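Local coordinates for Glyco_hydro_cc domain-containing protein (Trichoderma gamsii, PDB 6UBD) that probably binds beta-1,3-glucan oligosaccharides, as a subgroup VII oligosaccharide-binding member of glycoside hydrolase family GH128, at residues G103-D108 against S171-K176; R148-S153 against V182-D187; A203-Q208 against L246-V251. One frame throughout, in Å; residues are numbered along the deposited sequence.

Contact 1: G103-D108 against S171-K176; sequences GFNEPD and SIHIFK
The direct hydrogen bond across this contact joins His173 and Glu106. His173 ND1 donates to Glu106 OE2 over 2.7 Å, with an N-H...O angle of 155°. The acceptor lies in the imidazole plane. ND1 meets OE2 on its anti side, somewhat tilted out of the carboxylate plane, and carboxylate and ring planes stand 63° apart. The glutamate chain is extended beyond CG (chi2 -173°), which carries the carboxylate across to strand 170-176. Its other oxygen, OE1, is hydrogen-bonded to Ser115 OG, so both oxygens are gripped and the group is held against rotation.

A water makes the second polar link. It donates to Asn105 OD1 over 2.8 Å and is also hydrogen-bonded to His173 NE2. Both ring nitrogens are therefore engaged.

The remaining contacts fall at ring edges. Asn105 OD1 lies 3.3 Å from His173 CE1, in the ring plane. Glu106 OE2 also approaches the edge of the Phe175 ring, 3.9 Å from CE2. Glu201 of strand 197-206 touches Asn105, His173 and Phe175. An Asn-Glu-Pro sequence following the fourth barrel strand is typical of (beta/alpha)8 glycosidases of clan GH-A, where it lines the carbohydrate cleft. This site is probably its counterpart.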
ATOM      1  N   GLY A 103      -7.552  -1.787   5.066  1.00  6.72           N
ATOM      2  CA  GLY A 103      -8.866  -1.631   4.451  1.00  8.18           C
ATOM      3  C   GLY A 103      -8.851  -1.370   2.952  1.00  7.23           C
ATOM      4  O   GLY A 103      -7.826  -1.688   2.241  1.00  8.80           O
ATOM      5  N   PHE A 104      -9.947  -0.833   2.445  1.00  7.97           N
ATOM      6  CA  PHE A 104     -10.314  -0.920   1.018  1.00  7.95           C
ATOM      7  C   PHE A 104      -9.263  -0.229   0.108  1.00  7.40           C
ATOM      8  O   PHE A 104      -8.738   0.831   0.470  1.00  7.51           O
ATOM      9  CB  PHE A 104     -11.706  -0.370   0.757  1.00  8.45           C
ATOM     10  CG  PHE A 104     -12.679  -0.724   1.857  1.00  8.41           C
ATOM     11  CD1 PHE A 104     -13.070  -2.052   2.109  1.00  9.02           C
ATOM     12  CD2 PHE A 104     -13.142   0.250   2.731  1.00  8.37           C
ATOM     13  CE1 PHE A 104     -13.887  -2.389   3.189  1.00  9.79           C
ATOM     14  CE2 PHE A 104     -13.929  -0.100   3.825  1.00  9.32           C
ATOM     15  CZ  PHE A 104     -14.288  -1.394   4.051  1.00 10.09           C
ATOM     16  N   ASN A 105      -9.153  -0.824  -1.093  1.00  7.32           N
ATOM     17  CA  ASN A 105      -8.230  -0.251  -2.118  1.00  7.81           C
ATOM     18  C   ASN A 105      -8.964   0.754  -3.023  1.00  8.74           C
ATOM     19  O   ASN A 105      -9.664   0.299  -3.926  1.00  8.21           O
ATOM     20  CB  ASN A 105      -7.567  -1.411  -2.861  1.00  6.73           C
ATOM     21  CG  ASN A 105      -6.484  -0.949  -3.833  1.00  7.42           C
ATOM     22  OD1 ASN A 105      -5.387  -0.647  -3.327  1.00 10.66           O
ATOM     23  ND2 ASN A 105      -6.835  -0.721  -5.093  1.00  9.46           N
ATOM     24  N   GLU A 106      -8.764   2.047  -2.779  1.00  8.69           N
ATOM     25  CA  GLU A 106      -9.289   3.106  -3.701  1.00  9.13           C
ATOM     26  C   GLU A 106     -10.822   3.011  -3.837  1.00  7.85           C
ATOM     27  O   GLU A 106     -11.366   2.946  -4.932  1.00  7.77           O
ATOM     28  CB  GLU A 106      -8.569   3.010  -5.061  1.00  9.22           C
ATOM     29  CG  GLU A 106      -7.020   3.254  -4.925  1.00  9.25           C
ATOM     30  CD  GLU A 106      -6.292   3.332  -6.251  1.00 10.84           C
ATOM     31  OE1 GLU A 106      -6.891   2.945  -7.288  1.00 12.83           O
ATOM     32  OE2 GLU A 106      -5.078   3.735  -6.228  1.00 11.55           O
ATOM     33  N   PRO A 107     -11.577   3.123  -2.713  1.00  9.37           N
ATOM     34  CA  PRO A 107     -13.052   3.144  -2.786  1.00  8.81           C
ATOM     35  C   PRO A 107     -13.551   4.358  -3.570  1.00  8.30           C
ATOM     36  O   PRO A 107     -14.730   4.329  -4.009  1.00  8.78           O
ATOM     37  CB  PRO A 107     -13.445   3.123  -1.308  1.00  8.13           C
ATOM     38  CG  PRO A 107     -12.337   3.882  -0.607  1.00  8.79           C
ATOM     39  CD  PRO A 107     -11.090   3.377  -1.334  1.00  9.54           C
ATOM     40  N   ASP A 108     -12.752   5.433  -3.684  1.00  7.84           N
ATOM     41  CA  ASP A 108     -13.052   6.685  -4.408  1.00  8.82           C
ATOM     42  C   ASP A 108     -12.745   6.616  -5.911  1.00  8.16           C
ATOM     43  O   ASP A 108     -12.918   7.657  -6.569  1.00  9.30           O
ATOM     44  CB  ASP A 108     -12.351   7.871  -3.724  1.00  9.52           C
ATOM     45  CG  ASP A 108     -10.829   7.741  -3.550  1.00  7.37           C
ATOM     46  OD1 ASP A 108     -10.307   6.592  -3.564  1.00  8.43           O
ATOM     47  OD2 ASP A 108     -10.207   8.834  -3.382  1.00  7.98           O
ATOM     48  N   SER A 171      -3.163   4.461   5.412  1.00 10.23           N
ATOM     49  CA  SER A 171      -2.619   3.918   4.129  1.00  7.21           C
ATOM     50  C   SER A 171      -2.804   4.968   3.064  1.00  7.47           C
ATOM     51  O   SER A 171      -3.928   5.493   2.871  1.00  8.13           O
ATOM     52  CB  SER A 171      -3.423   2.671   3.725  1.00  7.63           C
ATOM     53  OG  SER A 171      -3.430   1.685   4.722  1.00  7.22           O
ATOM     54  N   ILE A 172      -1.719   5.282   2.316  1.00  6.92           N
ATOM     55  CA  ILE A 172      -1.719   6.276   1.207  1.00  8.30           C
ATOM     56  C   ILE A 172      -1.102   5.702  -0.065  1.00  7.79           C
ATOM     57  O   ILE A 172      -0.223   4.824   0.003  1.00  8.63           O
ATOM     58  CB  ILE A 172      -1.111   7.631   1.673  1.00  8.39           C
ATOM     59  CG1 ILE A 172       0.416   7.593   1.799  1.00  9.26           C
ATOM     60  CG2 ILE A 172      -1.812   8.062   2.984  1.00 10.05           C
ATOM     61  CD1 ILE A 172       1.016   8.991   2.114  1.00  9.97           C
ATOM     62  N   HIS A 173      -1.590   6.199  -1.180  1.00  7.86           N
ATOM     63  CA  HIS A 173      -1.039   5.880  -2.515  1.00  7.60           C
ATOM     64  C   HIS A 173      -0.383   7.161  -3.053  1.00  7.67           C
ATOM     65  O   HIS A 173      -1.032   8.202  -3.087  1.00  8.57           O
ATOM     66  CB  HIS A 173      -2.165   5.429  -3.467  1.00  7.75           C
ATOM     67  CG  HIS A 173      -2.627   4.025  -3.193  1.00  7.77           C
ATOM     68  ND1 HIS A 173      -3.552   3.379  -4.025  1.00  8.45           N
ATOM     69  CD2 HIS A 173      -2.231   3.135  -2.251  1.00  7.72           C
ATOM     70  CE1 HIS A 173      -3.707   2.135  -3.545  1.00  9.27           C
ATOM     71  NE2 HIS A 173      -2.916   1.951  -2.483  1.00  9.22           N
ATOM     72  N   ILE A 174       0.898   7.084  -3.476  1.00  8.09           N
ATOM     73  CA  ILE A 174       1.620   8.276  -4.039  1.00  7.95           C
ATOM     74  C   ILE A 174       1.978   8.030  -5.521  1.00  7.75           C
ATOM     75  O   ILE A 174       2.822   7.145  -5.822  1.00  8.26           O
ATOM     76  CB  ILE A 174       2.840   8.564  -3.165  1.00  8.42           C
ATOM     77  CG1 ILE A 174       2.452   8.928  -1.729  1.00  7.57           C
ATOM     78  CG2 ILE A 174       3.624   9.733  -3.824  1.00 10.29           C
ATOM     79  CD1 ILE A 174       3.583   9.329  -0.789  1.00  9.01           C
ATOM     80  N   PHE A 175       1.271   8.723  -6.374  1.00  8.20           N
ATOM     81  CA  PHE A 175       1.460   8.682  -7.847  1.00  7.87           C
ATOM     82  C   PHE A 175       1.721  10.126  -8.229  1.00  8.39           C
ATOM     83  O   PHE A 175       0.811  10.915  -8.441  1.00  8.89           O
ATOM     84  CB  PHE A 175       0.263   8.073  -8.557  1.00  8.01           C
ATOM     85  CG  PHE A 175      -0.052   6.667  -8.130  1.00  8.05           C
ATOM     86  CD1 PHE A 175       0.867   5.648  -8.311  1.00  9.73           C
ATOM     87  CD2 PHE A 175      -1.300   6.355  -7.620  1.00  9.68           C
ATOM     88  CE1 PHE A 175       0.561   4.362  -7.956  1.00 12.07           C
ATOM     89  CE2 PHE A 175      -1.594   5.057  -7.214  1.00 11.87           C
ATOM     90  CZ  PHE A 175      -0.641   4.049  -7.354  1.00 12.23           C
ATOM     91  N   LYS A 176       3.025  10.496  -8.334  1.00  9.02           N
ATOM     92  CA  LYS A 176       3.497  11.895  -8.536  1.00  8.96           C
ATOM     93  C   LYS A 176       4.797  11.859  -9.359  1.00  9.34           C
ATOM     94  O   LYS A 176       5.441  10.794  -9.439  1.00 12.22           O
ATOM     95  CB  LYS A 176       3.775  12.614  -7.203  1.00 10.12           C
ATOM     96  CG  LYS A 176       2.562  12.790  -6.279  1.00 11.86           C
ATOM     97  CD  LYS A 176       1.547  13.824  -6.846  1.00 10.50           C
ATOM     98  CE  LYS A 176       0.307  14.002  -5.994  1.00 11.74           C
ATOM     99  NZ  LYS A 176      -0.610  14.980  -6.611  1.00 13.72           N
TER
HETATM  100  O   HOH W   1      -3.176  -0.635  -1.578  1.00  9.90           O

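Contact 2: R148-S153 against V182-D187; sequences RQKDES and VQADID
Lys150 lays the aliphatic part of its chain over the helix at Ala184, with Lys150 CD 3.9 Å from Ala184 CB. Lower down the same chain, Lys150 CB sits 3.5 Å from Asp185 OD1. CG lies between the backbone N and the carbonyl carbon (chi1 70°), and the chain brushes Ala184 with CD, then its end leads off from the helix, bending at chi4. The ammonium group thus turns back to its own segment, where Lys150 NZ forms a salt bridge with Asp151 OD1 at 3.1 Å. Replacing Lys150 with an alanine would probably bare the methyl group of Ala184 on this side and leave the Asp151 carboxylate without its lysine mate.

Asp185 takes up the polar part of the contact. The backbone Lys150 N donates a weak hydrogen bond to Asp185 OD1, at 3.3 Å and 133°. The other carboxylate oxygen, Asp185 OD2, lies only 2.6 Å from Gln149 OE1. The amide and carboxylate planes are 65° apart there. The amide nitrogen has its partner elsewhere: Gln149 NE2 is hydrogen-bonded to Phe175 O of strand 170-176. The Gln149 chain is extended beyond CG, which lets it span from the loop to that strand.

The loop 148-153 follows strand 140-142 and leads into helix 154-159. Helix 179-193 lies beside it. Asp185 also touches Ile174 and Lys176 of strand 170-176, while Val182 and Ile186 of the same helix pack on helix 217-233.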
ATOM      1  N   ARG A 148      -7.605   9.579  -4.743  1.00  7.93           N
ATOM      2  CA  ARG A 148      -7.549  11.034  -4.919  1.00  7.22           C
ATOM      3  C   ARG A 148      -6.331  11.633  -4.179  1.00  8.37           C
ATOM      4  O   ARG A 148      -6.134  12.869  -4.296  1.00  7.85           O
ATOM      5  CB  ARG A 148      -8.840  11.756  -4.439  1.00  7.75           C
ATOM      6  CG  ARG A 148     -10.063  11.705  -5.337  1.00  9.22           C
ATOM      7  CD  ARG A 148      -9.936  12.677  -6.467  1.00  9.36           C
ATOM      8  NE  ARG A 148     -11.089  12.719  -7.300  1.00 10.18           N
ATOM      9  CZ  ARG A 148     -11.169  13.387  -8.422  1.00 12.36           C
ATOM     10  NH1 ARG A 148     -10.147  14.074  -8.892  1.00 13.98           N
ATOM     11  NH2 ARG A 148     -12.305  13.391  -9.107  1.00 14.79           N
ATOM     12  N   GLN A 149      -5.553  10.837  -3.462  1.00  7.66           N
ATOM     13  CA  GLN A 149      -4.269  11.360  -2.884  1.00  7.91           C
ATOM     14  C   GLN A 149      -4.570  12.568  -1.997  1.00  7.74           C
ATOM     15  O   GLN A 149      -5.601  12.501  -1.206  1.00  8.49           O
ATOM     16  CB  GLN A 149      -3.227  11.638  -3.954  1.00  8.70           C
ATOM     17  CG  GLN A 149      -2.911  10.421  -4.831  1.00  8.32           C
ATOM     18  CD  GLN A 149      -1.692  10.671  -5.698  1.00  8.28           C
ATOM     19  OE1 GLN A 149      -0.552  10.857  -5.195  1.00  8.00           O
ATOM     20  NE2 GLN A 149      -1.858  10.715  -7.028  1.00  9.04           N
ATOM     21  N   LYS A 150      -3.846  13.654  -2.051  1.00  7.84           N
ATOM     22  CA  LYS A 150      -4.095  14.827  -1.177  1.00  8.44           C
ATOM     23  C   LYS A 150      -5.429  15.554  -1.495  1.00  7.56           C
ATOM     24  O   LYS A 150      -5.817  16.388  -0.629  1.00  9.38           O
ATOM     25  CB  LYS A 150      -2.953  15.818  -1.240  1.00  9.19           C
ATOM     26  CG  LYS A 150      -2.846  16.555  -2.578  1.00 11.06           C
ATOM     27  CD  LYS A 150      -1.688  17.557  -2.752  1.00 16.41           C
ATOM     28  CE  LYS A 150      -1.770  18.457  -4.021  1.00 22.35           C
ATOM     29  NZ  LYS A 150      -3.083  19.213  -4.251  1.00 25.03           N
ATOM     30  N   ASP A 151      -6.091  15.222  -2.601  1.00  7.97           N
ATOM     31  CA  ASP A 151      -7.386  15.852  -2.934  1.00  7.72           C
ATOM     32  C   ASP A 151      -8.581  15.044  -2.392  1.00  7.67           C
ATOM     33  O   ASP A 151      -9.734  15.380  -2.784  1.00  7.31           O
ATOM     34  CB  ASP A 151      -7.433  16.053  -4.455  1.00  8.24           C
ATOM     35  CG  ASP A 151      -6.332  16.918  -5.045  1.00 10.41           C
ATOM     36  OD1 ASP A 151      -5.901  17.846  -4.336  1.00  9.99           O
ATOM     37  OD2 ASP A 151      -5.922  16.606  -6.170  1.00 16.72           O
ATOM     38  N   GLU A 152      -8.389  14.013  -1.586  1.00  7.76           N
ATOM     39  CA  GLU A 152      -9.485  13.169  -1.124  1.00  7.84           C
ATOM     40  C   GLU A 152     -10.536  13.953  -0.302  1.00  8.58           C
ATOM     41  O   GLU A 152     -10.204  14.820   0.478  1.00  9.77           O
ATOM     42  CB  GLU A 152      -8.933  12.014  -0.284  1.00  8.51           C
ATOM     43  CG  GLU A 152      -8.353  12.424   1.050  1.00  9.36           C
ATOM     44  CD  GLU A 152      -9.333  12.547   2.231  1.00  8.53           C
ATOM     45  OE1 GLU A 152     -10.493  12.002   2.138  1.00  8.48           O
ATOM     46  OE2 GLU A 152      -8.930  13.180   3.237  1.00  9.15           O
ATOM     47  N   SER A 153     -11.767  13.442  -0.469  1.00  7.51           N
ATOM     48  CA  SER A 153     -12.892  13.734   0.462  1.00  7.90           C
ATOM     49  C   SER A 153     -13.478  12.447   1.050  1.00  8.76           C
ATOM     50  O   SER A 153     -14.225  12.566   2.056  1.00  8.62           O
ATOM     51  CB  SER A 153     -13.913  14.615  -0.169  1.00  8.50           C
ATOM     52  OG  SER A 153     -14.518  13.938  -1.283  1.00  9.26           O
ATOM     53  N   VAL A 182       5.263  14.334  -3.777  1.00  9.05           N
ATOM     54  CA  VAL A 182       5.371  13.283  -2.730  1.00  8.03           C
ATOM     55  C   VAL A 182       5.219  13.949  -1.360  1.00  8.30           C
ATOM     56  O   VAL A 182       4.413  13.475  -0.501  1.00  9.49           O
ATOM     57  CB  VAL A 182       6.733  12.578  -2.856  1.00  8.53           C
ATOM     58  CG1 VAL A 182       6.919  11.615  -1.682  1.00  8.72           C
ATOM     59  CG2 VAL A 182       6.882  11.815  -4.177  1.00 10.17           C
ATOM     60  N   GLN A 183       5.922  15.037  -1.117  1.00  8.79           N
ATOM     61  CA  GLN A 183       5.904  15.726   0.196  1.00  8.92           C
ATOM     62  C   GLN A 183       4.511  16.280   0.446  1.00  8.92           C
ATOM     63  O   GLN A 183       4.049  16.293   1.602  1.00 10.11           O
ATOM     64  CB  GLN A 183       6.964  16.830   0.304  1.00  8.52           C
ATOM     65  CG  GLN A 183       7.144  17.441   1.691  1.00  9.66           C
ATOM     66  CD  GLN A 183       7.659  16.440   2.705  1.00  9.23           C
ATOM     67  OE1 GLN A 183       8.656  15.760   2.409  1.00  9.95           O
ATOM     68  NE2 GLN A 183       7.009  16.329   3.863  1.00 10.86           N
ATOM     69  N   ALA A 184       3.821  16.772  -0.561  1.00  9.40           N
ATOM     70  CA  ALA A 184       2.489  17.376  -0.354  1.00  8.94           C
ATOM     71  C   ALA A 184       1.489  16.288   0.074  1.00  9.82           C
ATOM     72  O   ALA A 184       0.562  16.521   0.923  1.00  9.65           O
ATOM     73  CB  ALA A 184       2.026  18.040  -1.616  1.00  9.50           C
ATOM     74  N   ASP A 185       1.608  15.071  -0.438  1.00  9.70           N
ATOM     75  CA  ASP A 185       0.756  13.949   0.008  1.00  8.48           C
ATOM     76  C   ASP A 185       1.070  13.616   1.460  1.00  8.07           C
ATOM     77  O   ASP A 185       0.110  13.430   2.296  1.00  9.04           O
ATOM     78  CB  ASP A 185       0.987  12.699  -0.841  1.00  9.34           C
ATOM     79  CG  ASP A 185       0.282  12.650  -2.198  1.00  9.24           C
ATOM     80  OD1 ASP A 185      -0.605  13.520  -2.476  1.00  8.90           O
ATOM     81  OD2 ASP A 185       0.589  11.672  -3.002  1.00  8.56           O
ATOM     82  N   ILE A 186       2.339  13.485   1.812  1.00  8.13           N
ATOM     83  CA  ILE A 186       2.699  13.164   3.224  1.00  8.65           C
ATOM     84  C   ILE A 186       2.134  14.235   4.171  1.00  8.73           C
ATOM     85  O   ILE A 186       1.531  13.898   5.230  1.00  9.22           O
ATOM     86  CB  ILE A 186       4.233  13.052   3.342  1.00  9.03           C
ATOM     87  CG1 ILE A 186       4.760  11.776   2.653  1.00  9.34           C
ATOM     88  CG2 ILE A 186       4.694  13.082   4.784  1.00  8.61           C
ATOM     89  CD1 ILE A 186       6.251  11.745   2.436  1.00  9.12           C
ATOM     90  N   ASP A 187       2.362  15.485   3.864  1.00  8.50           N
ATOM     91  CA  ASP A 187       1.932  16.584   4.756  1.00  8.59           C
ATOM     92  C   ASP A 187       0.409  16.610   4.913  1.00  7.83           C
ATOM     93  O   ASP A 187      -0.104  16.789   6.049  1.00  8.71           O
ATOM     94  CB  ASP A 187       2.457  17.939   4.288  1.00  8.84           C
ATOM     95  CG  ASP A 187       3.954  18.147   4.318  1.00 11.66           C
ATOM     96  OD1 ASP A 187       4.607  17.490   5.075  1.00 14.22           O
ATOM     97  OD2 ASP A 187       4.460  19.067   3.599  1.00 20.56           O
TER

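Contact 3: A203-Q208 against L246-V251; sequences ACVFDQ and LGLGSV
Leu248 packs on Ala203 and Val205, and so brings the loop after the eighth strand of the (beta/alpha)8 barrel against the seventh, strand 197-206. The contact is wholly apolar, and one leucine carries its side of it.

The segment enters through Leu246 and turns at Gly247. The backbone angles there (phi 87°) would press a CB against the carbonyl oxygen of Leu246, so glycine suits the turn. Leu248 follows and points toward the strand. Its CG is anti to the carbonyl carbon (chi1 -65°), which sends both methyl groups to the sheet residues. Gly249 again has a positive phi, which favours glycine. After Ser250, Val251 reaches Gln217 and Ile220 of helix 217-233, and its carbonyl oxygen is hydrogen-bonded to Ser264 OG.

On the strand, Ala203 and Val205 are two residues apart and both also touch Phe175 of strand 170-176. Cys204, between them, is disulfide-bonded to Cys214.

The two leucine methyls differ in reach. CD1 of Leu248 sits 3.9 Å from Ala203 CB. CD2 of Leu248 touches both strand residues, 4.1 Å from Ala203 CB and 3.9 Å from Val205 CG2.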
ATOM      1  N   ALA A 203       4.364   5.002  -7.371  1.00  8.19           N
ATOM      2  CA  ALA A 203       4.988   4.930  -8.722  1.00  8.34           C
ATOM      3  C   ALA A 203       5.095   6.340  -9.262  1.00  8.57           C
ATOM      4  O   ALA A 203       4.359   7.288  -8.910  1.00  8.74           O
ATOM      5  CB  ALA A 203       4.173   4.124  -9.723  1.00  8.92           C
ATOM      6  N   CYS A 204       6.061   6.544 -10.187  1.00  9.29           N
ATOM      7  CA  CYS A 204       6.321   7.844 -10.870  1.00  9.60           C
ATOM      8  C   CYS A 204       5.279   8.014 -11.990  1.00  8.82           C
ATOM      9  O   CYS A 204       5.267   7.240 -12.970  1.00  9.15           O
ATOM     10  CB  CYS A 204       7.733   7.848 -11.441  1.00 11.39           C
ATOM     11  SG  CYS A 204       8.312   9.422 -12.145  1.00 11.43           S
ATOM     12  N   VAL A 205       4.395   8.990 -11.812  1.00  8.65           N
ATOM     13  CA  VAL A 205       3.257   9.281 -12.731  1.00  8.86           C
ATOM     14  C   VAL A 205       3.072  10.794 -12.787  1.00  8.32           C
ATOM     15  O   VAL A 205       3.116  11.496 -11.775  1.00  8.31           O
ATOM     16  CB  VAL A 205       1.952   8.610 -12.279  1.00  9.64           C
ATOM     17  CG1 VAL A 205       0.829   8.873 -13.290  1.00 10.22           C
ATOM     18  CG2 VAL A 205       2.109   7.136 -11.986  1.00  9.74           C
ATOM     19  N   PHE A 206       2.883  11.273 -14.017  1.00  9.14           N
ATOM     20  CA  PHE A 206       2.369  12.648 -14.311  1.00  9.83           C
ATOM     21  C   PHE A 206       0.858  12.616 -14.056  1.00  9.95           C
ATOM     22  O   PHE A 206       0.032  12.456 -15.000  1.00 10.21           O
ATOM     23  CB  PHE A 206       2.780  13.066 -15.731  1.00 10.62           C
ATOM     24  CG  PHE A 206       4.243  13.267 -15.945  1.00  9.56           C
ATOM     25  CD1 PHE A 206       4.910  14.433 -15.566  1.00 10.46           C
ATOM     26  CD2 PHE A 206       5.019  12.224 -16.460  1.00 13.03           C
ATOM     27  CE1 PHE A 206       6.277  14.567 -15.805  1.00 12.00           C
ATOM     28  CE2 PHE A 206       6.364  12.353 -16.673  1.00 13.24           C
ATOM     29  CZ  PHE A 206       6.998  13.513 -16.308  1.00 12.15           C
ATOM     30  N   ASP A 207       0.477  12.643 -12.789  1.00 10.84           N
ATOM     31  CA  ASP A 207      -0.897  12.333 -12.386  1.00 11.71           C
ATOM     32  C   ASP A 207      -1.885  13.359 -12.929  1.00 12.60           C
ATOM     33  O   ASP A 207      -3.003  12.952 -13.310  1.00 16.93           O
ATOM     34  CB  ASP A 207      -1.028  12.247 -10.882  1.00 12.10           C
ATOM     35  CG  ASP A 207      -0.657  13.450 -10.039  1.00 13.93           C
ATOM     36  OD1 ASP A 207       0.408  14.030 -10.284  1.00 15.05           O
ATOM     37  OD2 ASP A 207      -1.419  13.723  -9.061  1.00 14.18           O
ATOM     38  N   GLN A 208      -1.505  14.646 -13.002  1.00 12.68           N
ATOM     39  CA  GLN A 208      -2.396  15.728 -13.486  1.00 14.88           C
ATOM     40  C   GLN A 208      -2.585  15.697 -15.009  1.00 15.56           C
ATOM     41  O   GLN A 208      -3.513  16.387 -15.453  1.00 20.08           O
ATOM     42  CB  GLN A 208      -1.825  17.082 -13.046  1.00 21.97           C
ATOM     43  CG  GLN A 208      -1.251  17.020 -11.650  1.00 27.65           C
ATOM     44  CD  GLN A 208      -1.708  18.082 -10.687  1.00 43.97           C
ATOM     45  OE1 GLN A 208      -1.379  19.263 -10.849  1.00 60.28           O
ATOM     46  NE2 GLN A 208      -2.397  17.646  -9.627  1.00 51.40           N
ATOM     47  N   LEU A 246      -0.736  -3.121 -12.972  1.00 14.77           N
ATOM     48  CA  LEU A 246      -0.790  -2.799 -14.397  1.00 17.01           C
ATOM     49  C   LEU A 246      -1.317  -1.372 -14.569  1.00 12.60           C
ATOM     50  O   LEU A 246      -1.734  -0.672 -13.603  1.00 15.06           O
ATOM     51  CB  LEU A 246      -1.629  -3.851 -15.125  1.00 19.46           C
ATOM     52  CG  LEU A 246      -1.096  -5.282 -15.089  1.00 23.80           C
ATOM     53  CD1 LEU A 246      -1.945  -6.192 -15.973  1.00 25.98           C
ATOM     54  CD2 LEU A 246       0.375  -5.359 -15.506  1.00 30.71           C
ATOM     55  N   GLY A 247      -1.185  -0.867 -15.781  1.00 13.01           N
ATOM     56  CA  GLY A 247      -1.582   0.500 -16.101  1.00 13.81           C
ATOM     57  C   GLY A 247      -0.506   1.521 -15.833  1.00 11.98           C
ATOM     58  O   GLY A 247      -0.828   2.723 -15.825  1.00 15.74           O
ATOM     59  N   LEU A 248       0.718   1.092 -15.541  1.00 10.03           N
ATOM     60  CA  LEU A 248       1.830   2.043 -15.206  1.00  9.36           C
ATOM     61  C   LEU A 248       2.895   2.081 -16.318  1.00  8.92           C
ATOM     62  O   LEU A 248       4.044   2.530 -16.092  1.00  9.82           O
ATOM     63  CB  LEU A 248       2.446   1.716 -13.829  1.00  9.32           C
ATOM     64  CG  LEU A 248       1.473   1.925 -12.677  1.00  9.66           C
ATOM     65  CD1 LEU A 248       2.031   1.313 -11.411  1.00  9.76           C
ATOM     66  CD2 LEU A 248       1.157   3.392 -12.449  1.00 12.45           C
ATOM     67  N   GLY A 249       2.536   1.682 -17.545  1.00 10.01           N
ATOM     68  CA  GLY A 249       3.454   1.768 -18.687  1.00 10.12           C
ATOM     69  C   GLY A 249       4.494   0.645 -18.711  1.00  9.66           C
ATOM     70  O   GLY A 249       4.386  -0.316 -17.903  1.00 10.96           O
ATOM     71  N   SER A 250       5.406   0.729 -19.672  1.00 10.31           N
ATOM     72  CA  SER A 250       6.363  -0.365 -19.931  1.00 10.53           C
ATOM     73  C   SER A 250       7.691  -0.187 -19.165  1.00  9.27           C
ATOM     74  O   SER A 250       8.473  -1.155 -19.104  1.00 10.67           O
ATOM     75  CB  SER A 250       6.612  -0.505 -21.403  1.00 13.30           C
ATOM     76  OG  SER A 250       7.369   0.595 -21.875  1.00 14.12           O
ATOM     77  N   VAL A 251       7.946   1.007 -18.603  1.00  8.57           N
ATOM     78  CA  VAL A 251       9.260   1.326 -17.989  1.00  9.22           C
ATOM     79  C   VAL A 251       9.231   1.114 -16.450  1.00  8.92           C
ATOM     80  O   VAL A 251      10.219   0.528 -15.919  1.00  9.22           O
ATOM     81  CB  VAL A 251       9.684   2.753 -18.394  1.00  9.72           C
ATOM     82  CG1 VAL A 251      11.100   3.026 -17.919  1.00  9.95           C
ATOM     83  CG2 VAL A 251       9.607   2.934 -19.918  1.00 10.92           C
TER

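Overall arrangement
From the N terminus, contact 1 opens at 103-108, in the loop after strand 100-102. Contact 2 opens at 148-153, before contact 1 closes on strand 170-176. Contact 2 closes later, on helix 179-193, so the two cross. Contact 3 follows in series: it opens on strand 197-206 and closes in the loop after strand 237-243. The centres of contacts 1 and 2 are about 10 Å apart, and Asp108 OD2 is joined to Arg148 N. Contacts 1 and 3 share the sheet through neighbouring strands, bridged by a salt bridge from Lys176 to Asp207. Contacts 1 and 3 tie loops to barrel strands, and contact 2 ties a loop to flanking helix 179-193.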